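Local coordinates for mRNA-binding protein PUF3 (Saccharomyces cerevisiae, PDB 3K49) that binds 3'-UTRs, mostly of mRNAs for mitochondrial proteins, through its Pumilio-repeat domain, and promotes deadenylation and decay of COX17 mRNA, at residues Phe85-Ser90 with Ile118-Glu123; Asp67-Leu72 with Val98-Gly103; Asn128-Leu133 with Glu159-Glu164; Asn104-Ser109 with Ser138-Gln143. One frame throughout, in Å; residues are numbered along the deposited sequence.

How the contacts relate
From the N terminus, residues 67-72 open contact 2, and 85-90 open contact 1 before contact 2 closes at 98-103, so these two cross. Contact 4 opens at 104-109, contact 1 closes at 118-123 and so crosses contact 4 as well, and contact 3 opens at 128-133. Contact 4 then closes at 138-143 and contact 3 at 159-164, another crossing pair. Contact 2 closes within Pumilio 2 and just into Pumilio 3; contact 1 ties Pumilio 2 to 3, and contacts 3 and 4 tie Pumilio 3 to 4. F101 of contact 2 packs on F86 and I118 of contact 1 and on L108 of contact 4.

Contact 1 of 4, residues Phe85-Ser90 with Ile118-Glu123; sequences FFEFGS and IQKALE. With nucleotides of chain B.
F86 turns its CG anti to its carbonyl carbon, which lays the phenyl ring against A121, while in K120 the bends at chi2 and chi4 steer the amine back toward E87. The methyl of A121 sits over the centre of the F86 ring: CB of A121 lies 3.6 Å from the ring centroid of F86 and 12° off the ring normal, a CH-pi contact square over the face. All six ring carbons take part, CZ of F86 coming nearest, so a small residue on helix 114-124 lets the aromatic ring lie flat against it. An alanine in place of F86 would keep only the CB and would likely leave the methyl of A121 facing a gap where helices 79-88 and 114-124 now meet. These two helices belong to consecutive Pumilio repeats, 2 and 3, of the PUM-HD, in which helical repeats stack side by side into a curved solenoid. Beside the apolar patch, E87 reaches out with an extended chain, and NZ of K120 makes a salt bridge of 2.6 Å to OE2 of E87, arriving from above the carboxylate plane, 51° out of it. One residue earlier on the same helix, Q119 faces the RNA: its amide reads the Hoogsteen edge of the adenine of nucleotide 8 of chain B, OE1 of Q119 accepting from N6 of the base at 2.8 Å and NE2 of Q119 donating to N7 of the base at 3.1 Å, both bonds near straight.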
# COMPACT_ATOMS: atom_id res chain seq x y z
N PHE A 85 -19.83 4.81 17.07
CA PHE A 85 -19.78 4.59 18.50
C PHE A 85 -18.36 4.33 19.02
O PHE A 85 -18.08 4.59 20.20
CB PHE A 85 -20.79 3.53 18.95
CG PHE A 85 -22.17 4.10 19.18
CD1 PHE A 85 -23.20 3.86 18.27
CD2 PHE A 85 -22.42 4.91 20.29
CE1 PHE A 85 -24.47 4.41 18.47
CE2 PHE A 85 -23.68 5.46 20.50
CZ PHE A 85 -24.71 5.20 19.59
N PHE A 86 -17.47 3.82 18.16
CA PHE A 86 -16.06 3.70 18.56
C PHE A 86 -15.36 5.07 18.52
O PHE A 86 -14.50 5.38 19.33
CB PHE A 86 -15.30 2.66 17.72
CG PHE A 86 -15.57 1.23 18.12
CD1 PHE A 86 -16.32 0.38 17.30
CD2 PHE A 86 -15.09 0.73 19.33
CE1 PHE A 86 -16.57 -0.93 17.67
CE2 PHE A 86 -15.34 -0.59 19.72
CZ PHE A 86 -16.07 -1.42 18.89
N GLU A 87 -15.76 5.89 17.56
CA GLU A 87 -15.22 7.22 17.40
C GLU A 87 -15.76 8.25 18.44
O GLU A 87 -15.01 9.06 19.00
CB GLU A 87 -15.52 7.69 15.98
CG GLU A 87 -14.84 8.98 15.55
CD GLU A 87 -14.98 9.22 14.05
OE1 GLU A 87 -14.42 10.22 13.55
OE2 GLU A 87 -15.65 8.42 13.37
N PHE A 88 -17.07 8.21 18.69
CA PHE A 88 -17.70 9.23 19.53
C PHE A 88 -18.27 8.65 20.80
O PHE A 88 -18.89 9.36 21.58
CB PHE A 88 -18.78 9.99 18.75
CG PHE A 88 -18.23 10.77 17.60
CD1 PHE A 88 -18.38 10.32 16.30
CD2 PHE A 88 -17.49 11.92 17.83
CE1 PHE A 88 -17.82 11.03 15.24
CE2 PHE A 88 -16.93 12.64 16.77
CZ PHE A 88 -17.10 12.18 15.47
N GLY A 89 -18.05 7.36 21.02
CA GLY A 89 -18.64 6.66 22.15
C GLY A 89 -17.87 6.85 23.43
O GLY A 89 -16.72 7.30 23.42
N SER A 90 -18.52 6.51 24.54
CA SER A 90 -17.87 6.48 25.85
C SER A 90 -17.16 5.14 26.09
O SER A 90 -17.50 4.12 25.48
CB SER A 90 -18.90 6.71 26.95
OG SER A 90 -19.83 5.64 26.98
N ILE A 118 -14.42 -3.73 12.66
CA ILE A 118 -13.28 -4.28 13.37
C ILE A 118 -12.07 -3.36 13.17
O ILE A 118 -11.32 -3.04 14.10
CB ILE A 118 -12.94 -5.69 12.86
CG1 ILE A 118 -13.99 -6.71 13.32
CG2 ILE A 118 -11.53 -6.09 13.35
CD1 ILE A 118 -14.31 -6.66 14.84
N GLN A 119 -11.88 -2.93 11.93
CA GLN A 119 -10.77 -2.08 11.60
C GLN A 119 -10.84 -0.75 12.35
O GLN A 119 -9.80 -0.23 12.81
CB GLN A 119 -10.71 -1.86 10.10
CG GLN A 119 -10.05 -3.04 9.35
CD GLN A 119 -10.22 -2.92 7.84
OE1 GLN A 119 -9.50 -2.18 7.18
NE2 GLN A 119 -11.18 -3.65 7.30
N LYS A 120 -12.06 -0.20 12.46
CA LYS A 120 -12.25 1.07 13.14
C LYS A 120 -12.01 0.87 14.63
O LYS A 120 -11.42 1.72 15.30
CB LYS A 120 -13.64 1.65 12.87
CG LYS A 120 -13.81 3.13 13.36
CD LYS A 120 -13.23 4.15 12.35
CE LYS A 120 -13.47 5.59 12.77
NZ LYS A 120 -14.93 6.00 12.82
N ALA A 121 -12.46 -0.27 15.15
CA ALA A 121 -12.33 -0.55 16.57
C ALA A 121 -10.88 -0.61 17.05
O ALA A 121 -10.55 -0.06 18.10
CB ALA A 121 -13.09 -1.81 16.95
N LEU A 122 -10.02 -1.27 16.28
CA LEU A 122 -8.60 -1.38 16.63
C LEU A 122 -7.94 -0.01 16.79
O LEU A 122 -7.11 0.21 17.67
CB LEU A 122 -7.86 -2.21 15.56
CG LEU A 122 -8.27 -3.68 15.46
CD1 LEU A 122 -7.57 -4.40 14.29
CD2 LEU A 122 -8.00 -4.39 16.78
N GLU A 123 -8.34 0.91 15.94
CA GLU A 123 -7.94 2.30 16.05
C GLU A 123 -8.35 2.99 17.36
O GLU A 123 -7.64 3.90 17.82
CB GLU A 123 -8.53 3.09 14.88
CG GLU A 123 -7.68 3.12 13.64
CD GLU A 123 -8.36 3.84 12.50
OE1 GLU A 123 -9.49 4.29 12.72
OE2 GLU A 123 -7.78 3.97 11.39
P A B 8 -9.86 -6.08 -3.81
OP1 A B 8 -9.54 -7.50 -4.06
OP2 A B 8 -10.25 -5.20 -4.94
O5' A B 8 -11.03 -6.01 -2.72
C5' A B 8 -11.38 -4.77 -2.12
C4' A B 8 -12.48 -4.96 -1.10
O4' A B 8 -11.88 -5.23 0.19
C3' A B 8 -13.35 -3.74 -0.85
O3' A B 8 -14.39 -3.72 -1.82
C2' A B 8 -13.90 -4.01 0.55
O2' A B 8 -15.04 -4.85 0.57
C1' A B 8 -12.76 -4.80 1.20
N9 A B 8 -12.01 -4.06 2.22
C8 A B 8 -11.88 -4.42 3.53
N7 A B 8 -11.17 -3.58 4.25
C5 A B 8 -10.80 -2.60 3.34
C6 A B 8 -10.04 -1.43 3.48
N6 A B 8 -9.49 -1.05 4.63
N1 A B 8 -9.85 -0.67 2.38
C2 A B 8 -10.39 -1.07 1.22
N3 A B 8 -11.14 -2.15 0.97
C4 A B 8 -11.30 -2.89 2.08

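Contact 2 of 4, residues Asp67-Leu72 with Val98-Gly103; sequences DDAIEL and VDQFKG
Q100 meets A69 and I70 with its side chain and its backbone at once. Its OE1 comes to 3.3 Å from CB of A69, and its carbonyl O lies 3.6 Å from CD1 of I70. The same I70 methyl touches F101 at the edge of the ring, near its plane, with CD1 of I70 4.0 Å from CD1 of F101; the two side chains run past each other in opposite directions. No direct hydrogen bond joins the two segments. A water does that work instead: it donates to OE1 of Q100 at 2.6 Å and to the carbonyl O of D67, also at 2.6 Å, and accepts from the backbone N of I70 at 3.2 Å. The first turn of helix 69-74 is thus bound through the water to the glutamine. What sets the amide there is an extended chain beyond CG (chi2 -176°) and a second anchor, since NE2 of Q100 donates to the backbone O of R66, just before the first segment. Both ends of the amide are therefore used, which would fix its rotation. Behind Q100, the carbonyl O of V98 accepts from the N atoms of both F101 and K102. Further out, K102 reaches back to D99 in a salt bridge whose hydrogen bond is weak. The contact joins helix 69-74, in Pumilio 2, to the last residues of helix 91-101, which run over the boundary into Pumilio 3; helix 105-110 touches both I70 and F101 through L108, V117 and I118 of helix 114-124 pack on F101, and helix 33-37 lies against L72.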
# COMPACT_ATOMS: atom_id res chain seq x y z
N ASP A 67 -28.07 -4.48 21.54
CA ASP A 67 -28.30 -5.91 21.40
C ASP A 67 -28.21 -6.37 19.94
O ASP A 67 -28.01 -7.55 19.66
CB ASP A 67 -29.62 -6.31 22.03
CG ASP A 67 -29.54 -6.39 23.54
OD1 ASP A 67 -30.59 -6.59 24.19
OD2 ASP A 67 -28.41 -6.24 24.06
N ASP A 68 -28.34 -5.43 19.01
CA ASP A 68 -28.26 -5.74 17.59
C ASP A 68 -26.98 -5.18 16.98
O ASP A 68 -26.95 -4.92 15.78
CB ASP A 68 -29.47 -5.17 16.86
CG ASP A 68 -30.78 -5.71 17.41
OD1 ASP A 68 -30.82 -6.06 18.61
OD2 ASP A 68 -31.77 -5.79 16.64
N ALA A 69 -25.95 -5.01 17.79
CA ALA A 69 -24.67 -4.48 17.32
C ALA A 69 -24.00 -5.38 16.28
O ALA A 69 -23.56 -4.90 15.23
CB ALA A 69 -23.75 -4.24 18.50
N ILE A 70 -23.92 -6.68 16.55
CA ILE A 70 -23.35 -7.64 15.60
C ILE A 70 -24.05 -7.54 14.25
O ILE A 70 -23.41 -7.41 13.21
CB ILE A 70 -23.49 -9.09 16.09
CG1 ILE A 70 -22.45 -9.40 17.16
CG2 ILE A 70 -23.37 -10.06 14.92
CD1 ILE A 70 -21.04 -9.04 16.74
N GLU A 71 -25.38 -7.59 14.26
CA GLU A 71 -26.16 -7.49 13.03
C GLU A 71 -25.91 -6.18 12.27
O GLU A 71 -25.67 -6.19 11.05
CB GLU A 71 -27.65 -7.65 13.32
CG GLU A 71 -28.52 -7.51 12.08
CD GLU A 71 -30.00 -7.45 12.40
OE1 GLU A 71 -30.36 -7.19 13.57
OE2 GLU A 71 -30.81 -7.67 11.47
N LEU A 72 -25.95 -5.06 12.97
CA LEU A 72 -25.61 -3.78 12.37
C LEU A 72 -24.19 -3.78 11.82
O LEU A 72 -23.92 -3.21 10.75
CB LEU A 72 -25.80 -2.63 13.36
CG LEU A 72 -27.27 -2.43 13.75
CD1 LEU A 72 -27.44 -1.22 14.65
CD2 LEU A 72 -28.16 -2.34 12.49
N VAL A 98 -16.99 -4.24 22.38
CA VAL A 98 -15.86 -5.15 22.38
C VAL A 98 -16.27 -6.49 22.97
O VAL A 98 -15.97 -7.55 22.42
CB VAL A 98 -14.65 -4.56 23.15
CG1 VAL A 98 -13.60 -5.63 23.41
CG2 VAL A 98 -14.04 -3.42 22.38
N ASP A 99 -16.99 -6.45 24.08
CA ASP A 99 -17.44 -7.67 24.73
C ASP A 99 -18.41 -8.46 23.87
O ASP A 99 -18.60 -9.66 24.09
CB ASP A 99 -18.04 -7.35 26.10
CG ASP A 99 -17.05 -6.66 27.02
OD1 ASP A 99 -15.84 -6.61 26.67
OD2 ASP A 99 -17.47 -6.16 28.09
N GLN A 100 -19.03 -7.81 22.90
CA GLN A 100 -19.84 -8.52 21.91
C GLN A 100 -19.01 -9.07 20.75
O GLN A 100 -19.50 -9.87 19.94
CB GLN A 100 -20.96 -7.63 21.37
CG GLN A 100 -22.13 -7.48 22.31
CD GLN A 100 -23.23 -6.68 21.69
OE1 GLN A 100 -23.50 -6.80 20.49
NE2 GLN A 100 -23.88 -5.84 22.50
N PHE A 101 -17.75 -8.63 20.65
CA PHE A 101 -16.89 -9.08 19.56
C PHE A 101 -16.12 -10.33 20.00
O PHE A 101 -15.83 -11.21 19.18
CB PHE A 101 -15.93 -7.98 19.10
CG PHE A 101 -16.61 -6.82 18.42
CD1 PHE A 101 -17.93 -6.93 17.97
CD2 PHE A 101 -15.94 -5.62 18.22
CE1 PHE A 101 -18.57 -5.86 17.34
CE2 PHE A 101 -16.57 -4.55 17.59
CZ PHE A 101 -17.89 -4.66 17.14
N LYS A 102 -15.82 -10.41 21.30
CA LYS A 102 -15.12 -11.56 21.87
C LYS A 102 -15.74 -12.88 21.45
O LYS A 102 -16.94 -13.09 21.62
CB LYS A 102 -15.09 -11.47 23.40
CG LYS A 102 -14.14 -10.42 23.95
CD LYS A 102 -14.14 -10.46 25.47
CE LYS A 102 -13.99 -9.07 26.09
NZ LYS A 102 -14.27 -9.09 27.55
N GLY A 103 -14.91 -13.76 20.89
CA GLY A 103 -15.35 -15.06 20.40
C GLY A 103 -15.85 -15.00 18.97
O GLY A 103 -16.21 -16.03 18.40
O HOH W 1 -25.46 -7.89 19.14

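Contact 3 of 4, residues Asn128-Leu133 with Glu159-Glu164; sequences NQRIEL and ETIPIE
R130 and I131 meet T160 and I161 in a mixed apolar and water-bridged contact between neighbouring Pumilio repeats, 3 and 4, where helix 127-134 packs on the chain leaving helix 150-160. The apolar half belongs to I161, the first residue to depart from helical backbone angles. With CG1 anti to its carbonyl carbon (chi1 -55°), I161 brings CD1 within 3.8 Å of CB of R130 and 4.0 Å of the backbone N of I131, so its tip lies against the helix backbone as well as a side chain. The polar half runs through a water lying in the guanidinium plane of R130, at its edge. That water accepts from NH1 of R130 at 3.0 Å and donates to the carbonyl O of T160 at 2.7 Å. Farther down the chain, CD of R130 passes obliquely across T160, 4.0 Å from OG1 of T160. That hydroxyl is bonded to the backbone O of K156. The arginine therefore offers its CB to the isoleucine and its CD to the threonine, and turns its N-H groups toward carbonyl oxygens near the C-terminal ends of two helices, T160 through the water and L122 by a weak bond from NE, where its positive charge would probably be favourable.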
# COMPACT_ATOMS: atom_id res chain seq x y z
N ASN A 128 -4.83 -3.16 25.36
CA ASN A 128 -5.08 -4.52 25.83
C ASN A 128 -6.24 -5.19 25.13
O ASN A 128 -6.23 -6.40 24.90
CB ASN A 128 -5.32 -4.54 27.34
CG ASN A 128 -4.11 -4.07 28.12
OD1 ASN A 128 -2.97 -4.35 27.75
ND2 ASN A 128 -4.36 -3.33 29.20
N GLN A 129 -7.26 -4.40 24.80
CA GLN A 129 -8.41 -4.94 24.09
C GLN A 129 -8.04 -5.28 22.66
O GLN A 129 -8.58 -6.22 22.09
CB GLN A 129 -9.59 -3.97 24.14
CG GLN A 129 -10.35 -4.01 25.44
CD GLN A 129 -11.25 -2.82 25.63
OE1 GLN A 129 -10.90 -1.68 25.30
NE2 GLN A 129 -12.43 -3.07 26.19
N ARG A 130 -7.12 -4.51 22.07
CA ARG A 130 -6.66 -4.80 20.71
C ARG A 130 -6.08 -6.21 20.61
O ARG A 130 -6.52 -7.03 19.80
CB ARG A 130 -5.61 -3.80 20.27
CG ARG A 130 -6.15 -2.47 19.89
CD ARG A 130 -5.00 -1.50 19.70
NE ARG A 130 -5.46 -0.14 19.94
CZ ARG A 130 -4.68 0.84 20.36
NH1 ARG A 130 -3.39 0.61 20.59
NH2 ARG A 130 -5.19 2.05 20.57
N ILE A 131 -5.09 -6.47 21.45
CA ILE A 131 -4.38 -7.74 21.40
C ILE A 131 -5.32 -8.89 21.79
O ILE A 131 -5.30 -9.97 21.21
CB ILE A 131 -3.08 -7.71 22.27
CG1 ILE A 131 -2.38 -9.06 22.23
CG2 ILE A 131 -3.39 -7.29 23.70
CD1 ILE A 131 -2.04 -9.53 20.80
N GLU A 132 -6.18 -8.62 22.76
CA GLU A 132 -7.17 -9.60 23.20
C GLU A 132 -8.04 -10.07 22.04
O GLU A 132 -8.28 -11.27 21.89
CB GLU A 132 -8.03 -8.98 24.30
CG GLU A 132 -8.89 -9.94 25.09
CD GLU A 132 -9.78 -9.20 26.10
OE1 GLU A 132 -10.96 -9.58 26.24
OE2 GLU A 132 -9.30 -8.23 26.73
N LEU A 133 -8.52 -9.13 21.23
CA LEU A 133 -9.29 -9.45 20.02
C LEU A 133 -8.46 -10.14 18.93
O LEU A 133 -8.89 -11.14 18.35
CB LEU A 133 -9.94 -8.19 19.45
CG LEU A 133 -11.15 -7.64 20.20
CD1 LEU A 133 -11.69 -6.42 19.48
CD2 LEU A 133 -12.25 -8.71 20.36
N GLU A 159 -0.36 -2.37 12.35
CA GLU A 159 -0.20 -0.93 12.51
C GLU A 159 -0.51 -0.44 13.92
O GLU A 159 0.07 0.55 14.38
CB GLU A 159 -1.09 -0.19 11.50
CG GLU A 159 -0.60 -0.34 10.07
CD GLU A 159 -1.68 -0.04 9.06
OE1 GLU A 159 -2.67 0.62 9.44
OE2 GLU A 159 -1.54 -0.49 7.90
N THR A 160 -1.42 -1.14 14.61
CA THR A 160 -1.93 -0.67 15.90
C THR A 160 -1.34 -1.40 17.12
O THR A 160 -1.47 -0.92 18.25
CB THR A 160 -3.48 -0.77 15.98
OG1 THR A 160 -3.89 -2.14 15.88
CG2 THR A 160 -4.15 0.06 14.87
N ILE A 161 -0.70 -2.55 16.89
CA ILE A 161 -0.18 -3.34 18.01
C ILE A 161 1.31 -3.57 17.85
O ILE A 161 1.78 -3.85 16.75
CB ILE A 161 -0.91 -4.70 18.15
CG1 ILE A 161 -2.41 -4.49 18.26
CG2 ILE A 161 -0.39 -5.46 19.36
CD1 ILE A 161 -3.24 -5.76 18.02
N PRO A 162 2.08 -3.41 18.95
CA PRO A 162 3.53 -3.63 18.91
C PRO A 162 3.85 -5.07 18.53
O PRO A 162 3.37 -6.00 19.18
CB PRO A 162 3.96 -3.36 20.36
CG PRO A 162 2.92 -2.42 20.88
CD PRO A 162 1.64 -2.90 20.26
N ILE A 163 4.66 -5.23 17.49
CA ILE A 163 4.96 -6.54 16.91
C ILE A 163 5.43 -7.58 17.93
O ILE A 163 5.17 -8.77 17.77
CB ILE A 163 6.00 -6.41 15.76
CG1 ILE A 163 6.10 -7.72 14.97
CG2 ILE A 163 7.36 -5.92 16.31
CD1 ILE A 163 4.89 -8.00 14.12
N GLU A 164 6.12 -7.13 18.98
CA GLU A 164 6.47 -8.01 20.09
C GLU A 164 5.24 -8.73 20.67
O GLU A 164 5.35 -9.85 21.18
CB GLU A 164 7.20 -7.24 21.21
CG GLU A 164 6.40 -6.08 21.82
CD GLU A 164 7.26 -5.17 22.68
OE1 GLU A 164 6.84 -4.02 22.95
OE2 GLU A 164 8.36 -5.60 23.10
O HOH W 2 -1.83 -1.91 20.77

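Contact 4 of 4, residues Asn104-Ser109 with Ser138-Gln143; sequences NMKQLS and SDSVLQ
Helices 105-110 and 141-146 approach near their N-terminal ends, with K106 and S140 closest in the backbone at 8.1 Å between their CA atoms, a distance that leaves the side chains to bridge it. K106 covers most of it. Its CG stands anti to the backbone N (chi1 -164°), and the chain runs extended from there, sending the amine to two oxygens of the other segment. NZ of K106 donates to OG of S140 at 2.7 Å and, more weakly, to OE1 of Q143 at 3.1 Å. The lysine stem also lies against these groups, CD of K106 being 3.3 Å from OG of S140. Here Pumilio 3 is joined to Pumilio 4: each segment starts the first helix of its repeat, so the lysine links the starts of similarly placed helices in two successive units of the solenoid. S140 is the residue just before helix 141-146, and its hydroxyl makes no bond to the helix's own backbone. Q143, in the first turn of that helix, extends its chain to cross the lysine at about a right angle. A methionine at K106 could still fill part of the space but would probably leave S140 OG and Q143 OE1 without the donor they share. Next to the lysine, OG of S109 donates to the carbonyl O of M105 at 2.9 Å from 46° above the carbonyl plane, and the same oxygen accepts the backbone N of S109. L137 packs on both M105 and K106.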
# COMPACT_ATOMS: atom_id res chain seq x y z
N ASN A 104 -15.88 -13.80 18.39
CA ASN A 104 -16.43 -13.59 17.06
C ASN A 104 -15.49 -12.88 16.12
O ASN A 104 -15.89 -12.54 15.01
CB ASN A 104 -17.74 -12.80 17.13
CG ASN A 104 -18.74 -13.42 18.08
OD1 ASN A 104 -19.21 -14.52 17.85
ND2 ASN A 104 -19.05 -12.70 19.16
N MET A 105 -14.25 -12.67 16.55
CA MET A 105 -13.28 -11.96 15.72
C MET A 105 -13.19 -12.50 14.31
O MET A 105 -13.33 -11.73 13.36
CB MET A 105 -11.89 -11.96 16.35
CG MET A 105 -11.53 -10.65 17.01
SD MET A 105 -11.58 -9.25 15.86
CE MET A 105 -9.93 -9.30 15.16
N LYS A 106 -12.95 -13.80 14.18
CA LYS A 106 -12.70 -14.41 12.88
C LYS A 106 -13.87 -14.17 11.94
O LYS A 106 -13.70 -13.69 10.81
CB LYS A 106 -12.42 -15.91 13.02
CG LYS A 106 -11.78 -16.54 11.79
CD LYS A 106 -11.11 -17.86 12.12
CE LYS A 106 -10.90 -18.69 10.87
NZ LYS A 106 -10.17 -19.95 11.16
N GLN A 107 -15.06 -14.49 12.42
CA GLN A 107 -16.25 -14.35 11.61
C GLN A 107 -16.45 -12.91 11.15
O GLN A 107 -16.66 -12.65 9.96
CB GLN A 107 -17.45 -14.84 12.39
CG GLN A 107 -18.77 -14.69 11.66
CD GLN A 107 -19.87 -15.46 12.34
OE1 GLN A 107 -19.87 -15.64 13.57
NE2 GLN A 107 -20.83 -15.94 11.56
N LEU A 108 -16.38 -11.96 12.09
CA LEU A 108 -16.53 -10.55 11.75
C LEU A 108 -15.44 -10.11 10.78
O LEU A 108 -15.69 -9.38 9.82
CB LEU A 108 -16.49 -9.69 13.01
CG LEU A 108 -17.60 -10.02 14.00
CD1 LEU A 108 -17.39 -9.26 15.29
CD2 LEU A 108 -18.94 -9.71 13.36
N SER A 109 -14.23 -10.59 11.00
CA SER A 109 -13.12 -10.13 10.19
C SER A 109 -13.26 -10.59 8.75
O SER A 109 -12.73 -9.96 7.84
CB SER A 109 -11.79 -10.57 10.79
OG SER A 109 -11.57 -9.92 12.03
N SER A 138 -4.99 -16.04 15.91
CA SER A 138 -3.63 -16.58 16.03
C SER A 138 -3.36 -17.86 15.22
O SER A 138 -2.21 -18.16 14.89
CB SER A 138 -3.25 -16.77 17.50
OG SER A 138 -4.09 -17.73 18.12
N ASP A 139 -4.41 -18.59 14.88
CA ASP A 139 -4.27 -19.84 14.14
C ASP A 139 -4.82 -19.74 12.73
O ASP A 139 -4.96 -20.76 12.05
CB ASP A 139 -5.00 -20.96 14.85
CG ASP A 139 -4.46 -21.21 16.23
OD1 ASP A 139 -3.34 -21.76 16.34
OD2 ASP A 139 -5.16 -20.85 17.19
N SER A 140 -5.14 -18.53 12.30
CA SER A 140 -5.85 -18.34 11.04
C SER A 140 -5.17 -17.28 10.21
O SER A 140 -5.76 -16.76 9.25
CB SER A 140 -7.30 -17.95 11.29
OG SER A 140 -7.91 -18.82 12.23
N VAL A 141 -3.93 -16.98 10.57
CA VAL A 141 -3.19 -15.90 9.94
C VAL A 141 -3.09 -16.02 8.43
O VAL A 141 -3.52 -15.11 7.72
CB VAL A 141 -1.81 -15.75 10.56
CG1 VAL A 141 -1.00 -14.73 9.78
CG2 VAL A 141 -1.96 -15.33 12.02
N LEU A 142 -2.55 -17.14 7.95
CA LEU A 142 -2.49 -17.40 6.49
C LEU A 142 -3.87 -17.25 5.83
O LEU A 142 -4.01 -16.60 4.79
CB LEU A 142 -1.89 -18.78 6.17
CG LEU A 142 -0.36 -18.91 6.22
CD1 LEU A 142 0.04 -20.35 6.05
CD2 LEU A 142 0.30 -18.02 5.17
N GLN A 143 -4.89 -17.87 6.44
CA GLN A 143 -6.23 -17.69 5.92
C GLN A 143 -6.64 -16.22 5.90
O GLN A 143 -7.27 -15.76 4.94
CB GLN A 143 -7.24 -18.53 6.71
CG GLN A 143 -8.67 -18.32 6.21
CD GLN A 143 -9.70 -18.95 7.12
OE1 GLN A 143 -9.37 -19.56 8.14
NE2 GLN A 143 -10.97 -18.80 6.74